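Local coordinates for protein pyruvate kinase (Pyrobaculum aerophilum, PDB 3QTG) that catalyses the last step of glycolysis, the transfer of a phosphoryl group from phosphoenolpyruvate to ADP that yields pyruvate and ATP, as a metal-dependent homotetramer, at residues Ala76-Leu81 / Ile197-Ile202; Ser225-Lys230 / Cys246-Val251; Glu242-Ser247 / His275-Tyr280. All coordinates share one frame; numbering follows the deposited sequence.

Overall arrangement
All three contacts belong to the (beta/alpha)8 TIM barrel of pyruvate kinase. Contacts 1 and 2 are strand pairs of its closed parallel sheet: 76-80 beside 199-202, and 226-231 beside 249-253. Their centres lie about 9 Å apart, because strands 199-202 and 226-231 are neighbours, and a salt bridge from Asp80 to Lys230 joins them at the probable active site. Contact 3 sits outside the sheet, where helix 240-245 meets helix 266-279, its centre about 10 Å from that of contact 2 and 19 Å from that of contact 1. Contact 1 closes before contact 2 opens; contacts 2 and 3 share Cys246 and Ser247, where helix 240-245 leads into strand 249-253.

Contact 1: residues Ala76-Leu81 / Ile197-Ile202; sequences AVIVDL and IDYVAI
Asp198, just ahead of strand 199-202, meets Val77 near the start of strand 76-80, where backbone and carboxylate bonds combine. Val77 O accepts two N-H groups, from Asp198 N at 2.9 Å and from Tyr199 N. In return, Val77 N gives a nearly straight bond (165°) to Asp198 OD2 at 2.7 Å, using the lone pair that points away from the other carboxylate oxygen. The carboxylate gets there because CG stands beside its own backbone N (chi1 -52°), and a salt bridge from Arg65 to the same OD2 holds it from outside the pair. Beyond this point regular parallel pairing takes over: Val79 N bonds to Tyr199 O, Ala201 N to Val79 O at 2.8 Å, and Leu81 N to Ala201 O.

Apolar contacts line both faces of the sheet. On the face of Val79 and Val200, Val79 CG2 meets Ile197 CG2 at 3.8 Å, the two side chains crossing at about a right angle, while Leu81 CD1 touches Val200 CG1 at 3.7 Å. On the other face Ile78 CG1 rests on Tyr199 CB at 3.8 Å. The polar exception there is Asp80, whose carboxylate lies beside the Ala201 methyl and forms salt bridges with Arg46 and Lys230; it probably contributes to the potassium site, as in related enzymes.

Among its neighbours, strand 76-80 also bonds to strand 44-48 through Ala76, Ile78 and Asp80. Helix 54-71 covers Val77 and Ile197, helix 181-190 packs on Leu81 and Ile197, and helix 208-220 lies against Val200 and Ile202.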
# COMPACT_ATOMS: atom_id res chain seq x y z
N ALA A 76 26.19 -19.42 23.52
CA ALA A 76 25.04 -19.88 24.29
C ALA A 76 25.20 -21.35 24.63
O ALA A 76 25.57 -22.16 23.76
CB ALA A 76 23.74 -19.66 23.52
N VAL A 77 24.90 -21.69 25.88
CA VAL A 77 24.75 -23.09 26.29
C VAL A 77 23.28 -23.39 26.51
O VAL A 77 22.61 -22.74 27.33
CB VAL A 77 25.58 -23.41 27.57
CG1 VAL A 77 25.25 -24.81 28.11
CG2 VAL A 77 27.05 -23.29 27.28
N ILE A 78 22.80 -24.40 25.78
CA ILE A 78 21.45 -24.90 25.86
C ILE A 78 21.45 -26.31 26.48
O ILE A 78 22.20 -27.20 26.06
CB ILE A 78 20.82 -24.97 24.44
CG1 ILE A 78 20.93 -23.61 23.73
CG2 ILE A 78 19.37 -25.47 24.49
CD1 ILE A 78 21.03 -23.70 22.20
N VAL A 79 20.62 -26.54 27.49
CA VAL A 79 20.42 -27.90 27.96
C VAL A 79 19.01 -28.31 27.57
O VAL A 79 18.07 -27.56 27.77
CB VAL A 79 20.73 -28.09 29.49
CG1 VAL A 79 22.20 -27.72 29.82
CG2 VAL A 79 19.75 -27.30 30.36
N ASP A 80 18.89 -29.50 27.00
CA ASP A 80 17.61 -30.01 26.54
C ASP A 80 17.08 -31.10 27.49
O ASP A 80 17.69 -32.15 27.66
CB ASP A 80 17.74 -30.51 25.10
CG ASP A 80 16.41 -30.61 24.40
OD1 ASP A 80 15.38 -30.76 25.10
OD2 ASP A 80 16.37 -30.53 23.13
N LEU A 81 15.93 -30.83 28.10
CA LEU A 81 15.36 -31.78 29.05
C LEU A 81 14.67 -32.96 28.36
O LEU A 81 14.08 -32.83 27.27
CB LEU A 81 14.39 -31.08 30.01
CG LEU A 81 14.94 -29.99 30.93
CD1 LEU A 81 13.78 -29.26 31.56
CD2 LEU A 81 15.83 -30.60 31.99
N ILE A 197 24.45 -21.83 32.40
CA ILE A 197 23.41 -22.36 31.52
C ILE A 197 22.44 -21.26 31.04
O ILE A 197 21.73 -20.63 31.84
CB ILE A 197 22.63 -23.51 32.16
CG1 ILE A 197 23.59 -24.65 32.55
CG2 ILE A 197 21.59 -24.03 31.21
CD1 ILE A 197 22.91 -25.77 33.23
N ASP A 198 22.40 -21.06 29.73
CA ASP A 198 21.75 -19.90 29.13
C ASP A 198 20.31 -20.21 28.70
O ASP A 198 19.45 -19.34 28.78
CB ASP A 198 22.61 -19.39 27.97
CG ASP A 198 24.08 -19.14 28.39
OD1 ASP A 198 24.30 -18.39 29.38
OD2 ASP A 198 25.01 -19.70 27.75
N TYR A 199 20.06 -21.44 28.28
CA TYR A 199 18.73 -21.85 27.83
C TYR A 199 18.42 -23.23 28.35
O TYR A 199 19.29 -24.10 28.38
CB TYR A 199 18.67 -21.91 26.30
CG TYR A 199 18.72 -20.55 25.62
CD1 TYR A 199 17.54 -19.93 25.18
CD2 TYR A 199 19.94 -19.89 25.42
CE1 TYR A 199 17.58 -18.69 24.56
CE2 TYR A 199 19.99 -18.66 24.81
CZ TYR A 199 18.81 -18.06 24.38
OH TYR A 199 18.86 -16.84 23.76
N VAL A 200 17.16 -23.43 28.73
CA VAL A 200 16.63 -24.74 29.11
C VAL A 200 15.50 -25.06 28.15
O VAL A 200 14.52 -24.33 28.07
CB VAL A 200 16.05 -24.71 30.56
CG1 VAL A 200 15.15 -25.93 30.83
CG2 VAL A 200 17.16 -24.61 31.58
N ALA A 201 15.65 -26.16 27.42
CA ALA A 201 14.65 -26.53 26.43
C ALA A 201 13.67 -27.58 26.99
O ALA A 201 14.08 -28.62 27.49
CB ALA A 201 15.32 -26.98 25.14
N ILE A 202 12.37 -27.26 26.95
CA ILE A 202 11.29 -28.09 27.51
C ILE A 202 10.75 -29.02 26.44
O ILE A 202 10.40 -28.56 25.34
CB ILE A 202 10.09 -27.24 27.96
CG1 ILE A 202 10.49 -26.22 29.00
CG2 ILE A 202 8.96 -28.12 28.54
CD1 ILE A 202 9.33 -25.32 29.37

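Contact 2: residues Ser225-Lys230 / Cys246-Val251; sequences SQVAVK and CSDYVV
With CG anti to the carbonyl carbon (chi1 -58°), Asp248 carries OD2 to Val227 N at 2.7 Å in an almost straight bond (176°), and Gln226, bent at chi2 (-71°), folds its amide back until NE2 lies 3.3 Å from Asp248 CB. The carboxylate is met on its anti side, somewhat out of its plane. One water accepts from Gln226 NE2 and donates to Asp248 O. Val227 O takes Asp248 N at 2.9 Å and, weakly, Tyr249 N. Farther along, Val229 N bonds to Tyr249 O at 2.7 Å and Val251 N to Val229 O.

Ala228 CB meets Tyr249 CB at 3.8 Å on one face; on the other, Val229 CG2 packs against Ser247 OG at 3.3 Å, while the hydroxyl itself donates its hydrogen bond to Leu243 O. An alanine in place of Asp248 would probably leave Val227 N without its acceptor and Arg215, which pairs with OD1, without its anion.

Lys230 runs alongside Val251, and its NZ, besides the ion pair with Asp80, bonds to the Ser203 hydroxyl. Strand pairing thus sets the position of this lysine, probably the transition-state stabiliser, as in related pyruvate kinases.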
# COMPACT_ATOMS: atom_id res chain seq x y z
N SER A 225 17.80 -18.70 33.41
CA SER A 225 17.86 -19.18 32.03
C SER A 225 16.61 -18.81 31.24
O SER A 225 15.53 -18.66 31.82
CB SER A 225 18.09 -20.68 32.03
OG SER A 225 19.39 -20.96 32.54
N GLN A 226 16.77 -18.65 29.92
CA GLN A 226 15.63 -18.46 29.02
C GLN A 226 14.99 -19.82 28.85
O GLN A 226 15.69 -20.83 28.79
CB GLN A 226 16.11 -17.97 27.66
CG GLN A 226 16.77 -16.60 27.69
CD GLN A 226 15.77 -15.50 27.95
OE1 GLN A 226 15.81 -14.85 28.99
NE2 GLN A 226 14.86 -15.31 27.03
N VAL A 227 13.66 -19.86 28.76
CA VAL A 227 12.95 -21.12 28.54
C VAL A 227 12.58 -21.29 27.07
O VAL A 227 11.80 -20.52 26.50
CB VAL A 227 11.72 -21.24 29.46
CG1 VAL A 227 11.01 -22.53 29.20
CG2 VAL A 227 12.17 -21.18 30.91
N ALA A 228 13.15 -22.32 26.46
CA ALA A 228 12.89 -22.64 25.06
C ALA A 228 11.86 -23.75 25.00
O ALA A 228 12.00 -24.78 25.68
CB ALA A 228 14.19 -23.04 24.36
N VAL A 229 10.79 -23.53 24.24
CA VAL A 229 9.68 -24.47 24.18
C VAL A 229 9.66 -25.19 22.84
O VAL A 229 9.47 -24.58 21.79
CB VAL A 229 8.34 -23.78 24.43
CG1 VAL A 229 7.14 -24.78 24.26
CG2 VAL A 229 8.32 -23.11 25.83
N LYS A 230 9.87 -26.51 22.89
CA LYS A 230 9.83 -27.35 21.70
C LYS A 230 8.41 -27.65 21.30
O LYS A 230 7.58 -27.96 22.15
CB LYS A 230 10.60 -28.64 21.91
CG LYS A 230 12.01 -28.39 22.41
CD LYS A 230 13.03 -29.30 21.75
CE LYS A 230 12.88 -30.73 22.23
NZ LYS A 230 13.28 -30.84 23.65
N CYS A 246 3.78 -17.73 25.65
CA CYS A 246 4.36 -17.94 26.97
C CYS A 246 5.81 -18.45 26.97
O CYS A 246 6.36 -18.70 28.04
CB CYS A 246 3.46 -18.82 27.83
SG CYS A 246 3.63 -20.53 27.45
N SER A 247 6.42 -18.54 25.78
CA SER A 247 7.80 -19.02 25.60
C SER A 247 8.83 -17.87 25.65
O SER A 247 8.47 -16.71 25.49
CB SER A 247 7.94 -19.70 24.24
OG SER A 247 6.99 -20.72 24.07
N ASP A 248 10.11 -18.20 25.87
CA ASP A 248 11.17 -17.22 25.63
C ASP A 248 11.77 -17.46 24.25
O ASP A 248 12.36 -16.57 23.67
CB ASP A 248 12.26 -17.28 26.71
CG ASP A 248 11.70 -17.05 28.12
OD1 ASP A 248 10.66 -16.38 28.25
OD2 ASP A 248 12.30 -17.55 29.09
N TYR A 249 11.61 -18.68 23.74
CA TYR A 249 12.24 -19.14 22.51
C TYR A 249 11.41 -20.34 22.05
O TYR A 249 11.00 -21.15 22.88
CB TYR A 249 13.67 -19.57 22.80
CG TYR A 249 14.64 -19.43 21.64
CD1 TYR A 249 15.67 -18.48 21.69
CD2 TYR A 249 14.54 -20.25 20.50
CE1 TYR A 249 16.57 -18.33 20.63
CE2 TYR A 249 15.46 -20.10 19.43
CZ TYR A 249 16.46 -19.14 19.52
OH TYR A 249 17.37 -18.98 18.50
N VAL A 250 11.15 -20.43 20.75
CA VAL A 250 10.36 -21.52 20.19
C VAL A 250 11.27 -22.38 19.34
O VAL A 250 12.19 -21.86 18.71
CB VAL A 250 9.13 -21.01 19.35
CG1 VAL A 250 8.31 -22.19 18.79
CG2 VAL A 250 8.23 -20.08 20.19
N VAL A 251 11.04 -23.70 19.38
CA VAL A 251 11.83 -24.69 18.63
C VAL A 251 10.92 -25.65 17.85
O VAL A 251 10.04 -26.28 18.44
CB VAL A 251 12.74 -25.50 19.59
CG1 VAL A 251 13.75 -26.36 18.82
CG2 VAL A 251 13.48 -24.57 20.54
O HOH W 1 14.88 -16.24 24.48

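Contact 3: residues Glu242-Ser247 / His275-Tyr280; sequences ELVQCS and HTSLKY
Over one face of the Tyr280 ring lies the amide of Gln245, with the two planes only 15° apart. The overlap is offset toward the rim: Gln245 CD stands 3.4 Å from Tyr280 CE2, with OE1 also near CE2 and NE2 nearer CZ. Closer to the backbone, Gln245 CG makes a CH-pi contact, 3.9 Å from the Tyr280 ring centroid and 18° off its normal. At the ring edge, in plane, is CG2 of Thr276, four residues earlier in the chain. The glutamine reaches across because its chain is extended beyond CG (chi2 179°), bringing the methylene and then the amide over the ring.

Next to this stack, Val244 packs between the two helices. Its CG1 touches Tyr280 CB at 3.9 Å and Ser277 CA at 4.0 Å, while CG2 faces Thr276 CG2 at 3.9 Å and the Ser277 hydroxyl, so both methyls border Ser277. Inward, Val244 and Ser277 both rest on Val250 of strand 249-253, so helices and strand share one layer of packing in the barrel shell.

The polar ends are tied to Glu241, just ahead of 242-247: Gln245 NE2 bonds to its backbone O, Tyr280 OH to its carboxylate, and Lys279 adds a salt bridge. The bond from Gln245 NE2 to Glu241 O probably fixes the rotation of the amide and so keeps it nearly parallel to the ring, and the acidic partner would be expected to polarise the phenol while the lysine partly balances its charge.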
# COMPACT_ATOMS: atom_id res chain seq x y z
N GLU A 242 -1.15 -19.74 22.14
CA GLU A 242 -0.89 -19.56 23.57
C GLU A 242 0.48 -20.05 24.00
O GLU A 242 1.13 -19.43 24.83
CB GLU A 242 -1.98 -20.22 24.42
CG GLU A 242 -3.39 -19.64 24.16
CD GLU A 242 -3.56 -18.22 24.72
OE1 GLU A 242 -3.93 -18.11 25.92
OE2 GLU A 242 -3.34 -17.23 23.98
N LEU A 243 0.92 -21.16 23.42
CA LEU A 243 2.24 -21.70 23.74
C LEU A 243 3.36 -20.78 23.29
O LEU A 243 4.36 -20.62 23.99
CB LEU A 243 2.43 -23.09 23.11
CG LEU A 243 1.96 -24.31 23.90
CD1 LEU A 243 2.28 -25.57 23.12
CD2 LEU A 243 2.62 -24.37 25.27
N VAL A 244 3.22 -20.21 22.09
CA VAL A 244 4.22 -19.28 21.58
C VAL A 244 4.31 -18.09 22.52
O VAL A 244 5.41 -17.74 22.95
CB VAL A 244 3.94 -18.87 20.11
CG1 VAL A 244 4.72 -17.62 19.73
CG2 VAL A 244 4.27 -20.04 19.17
N GLN A 245 3.16 -17.53 22.90
CA GLN A 245 3.14 -16.32 23.75
C GLN A 245 3.69 -16.50 25.17
O GLN A 245 4.05 -15.51 25.81
CB GLN A 245 1.75 -15.68 23.76
CG GLN A 245 1.35 -15.17 22.39
CD GLN A 245 -0.02 -14.55 22.36
OE1 GLN A 245 -0.20 -13.38 22.74
NE2 GLN A 245 -1.01 -15.31 21.91
N CYS A 246 3.78 -17.73 25.65
CA CYS A 246 4.36 -17.94 26.97
C CYS A 246 5.81 -18.45 26.97
O CYS A 246 6.36 -18.70 28.04
CB CYS A 246 3.46 -18.82 27.83
SG CYS A 246 3.63 -20.53 27.45
N SER A 247 6.42 -18.54 25.78
CA SER A 247 7.80 -19.02 25.60
C SER A 247 8.83 -17.87 25.65
O SER A 247 8.47 -16.71 25.49
CB SER A 247 7.94 -19.70 24.24
OG SER A 247 6.99 -20.72 24.07
N HIS A 275 5.89 -18.80 11.16
CA HIS A 275 5.02 -17.63 10.99
C HIS A 275 4.44 -17.12 12.33
O HIS A 275 4.50 -15.94 12.64
CB HIS A 275 3.92 -17.94 9.97
CG HIS A 275 4.41 -17.94 8.54
ND1 HIS A 275 5.76 -17.97 8.21
CD2 HIS A 275 3.74 -17.91 7.37
CE1 HIS A 275 5.88 -17.97 6.90
NE2 HIS A 275 4.67 -17.93 6.36
N THR A 276 3.94 -18.03 13.15
CA THR A 276 3.40 -17.66 14.45
C THR A 276 4.42 -17.06 15.41
O THR A 276 4.13 -16.05 16.08
CB THR A 276 2.65 -18.85 15.06
OG1 THR A 276 1.64 -19.25 14.12
CG2 THR A 276 1.99 -18.49 16.38
N SER A 277 5.62 -17.63 15.45
CA SER A 277 6.68 -17.12 16.32
C SER A 277 7.15 -15.73 15.91
O SER A 277 7.34 -14.89 16.77
CB SER A 277 7.90 -18.06 16.40
OG SER A 277 7.52 -19.35 16.83
N LEU A 278 7.34 -15.51 14.60
CA LEU A 278 7.71 -14.22 14.05
C LEU A 278 6.65 -13.16 14.33
O LEU A 278 7.00 -12.08 14.78
CB LEU A 278 8.03 -14.30 12.54
CG LEU A 278 9.30 -15.07 12.13
CD1 LEU A 278 9.33 -15.39 10.65
CD2 LEU A 278 10.52 -14.25 12.47
N LYS A 279 5.38 -13.50 14.09
CA LYS A 279 4.23 -12.63 14.42
C LYS A 279 4.26 -12.12 15.87
O LYS A 279 3.98 -10.95 16.12
CB LYS A 279 2.90 -13.36 14.16
CG LYS A 279 1.61 -12.57 14.53
CD LYS A 279 0.31 -13.24 13.99
CE LYS A 279 -0.13 -14.42 14.87
NZ LYS A 279 -1.09 -15.46 14.29
N TYR A 280 4.58 -13.01 16.81
CA TYR A 280 4.60 -12.68 18.24
C TYR A 280 5.95 -12.26 18.80
O TYR A 280 6.08 -12.05 20.00
CB TYR A 280 4.00 -13.83 19.08
CG TYR A 280 2.49 -13.94 18.91
CD1 TYR A 280 1.94 -14.98 18.17
CD2 TYR A 280 1.63 -12.98 19.45
CE1 TYR A 280 0.57 -15.08 17.99
CE2 TYR A 280 0.26 -13.06 19.27
CZ TYR A 280 -0.26 -14.11 18.55
OH TYR A 280 -1.60 -14.21 18.38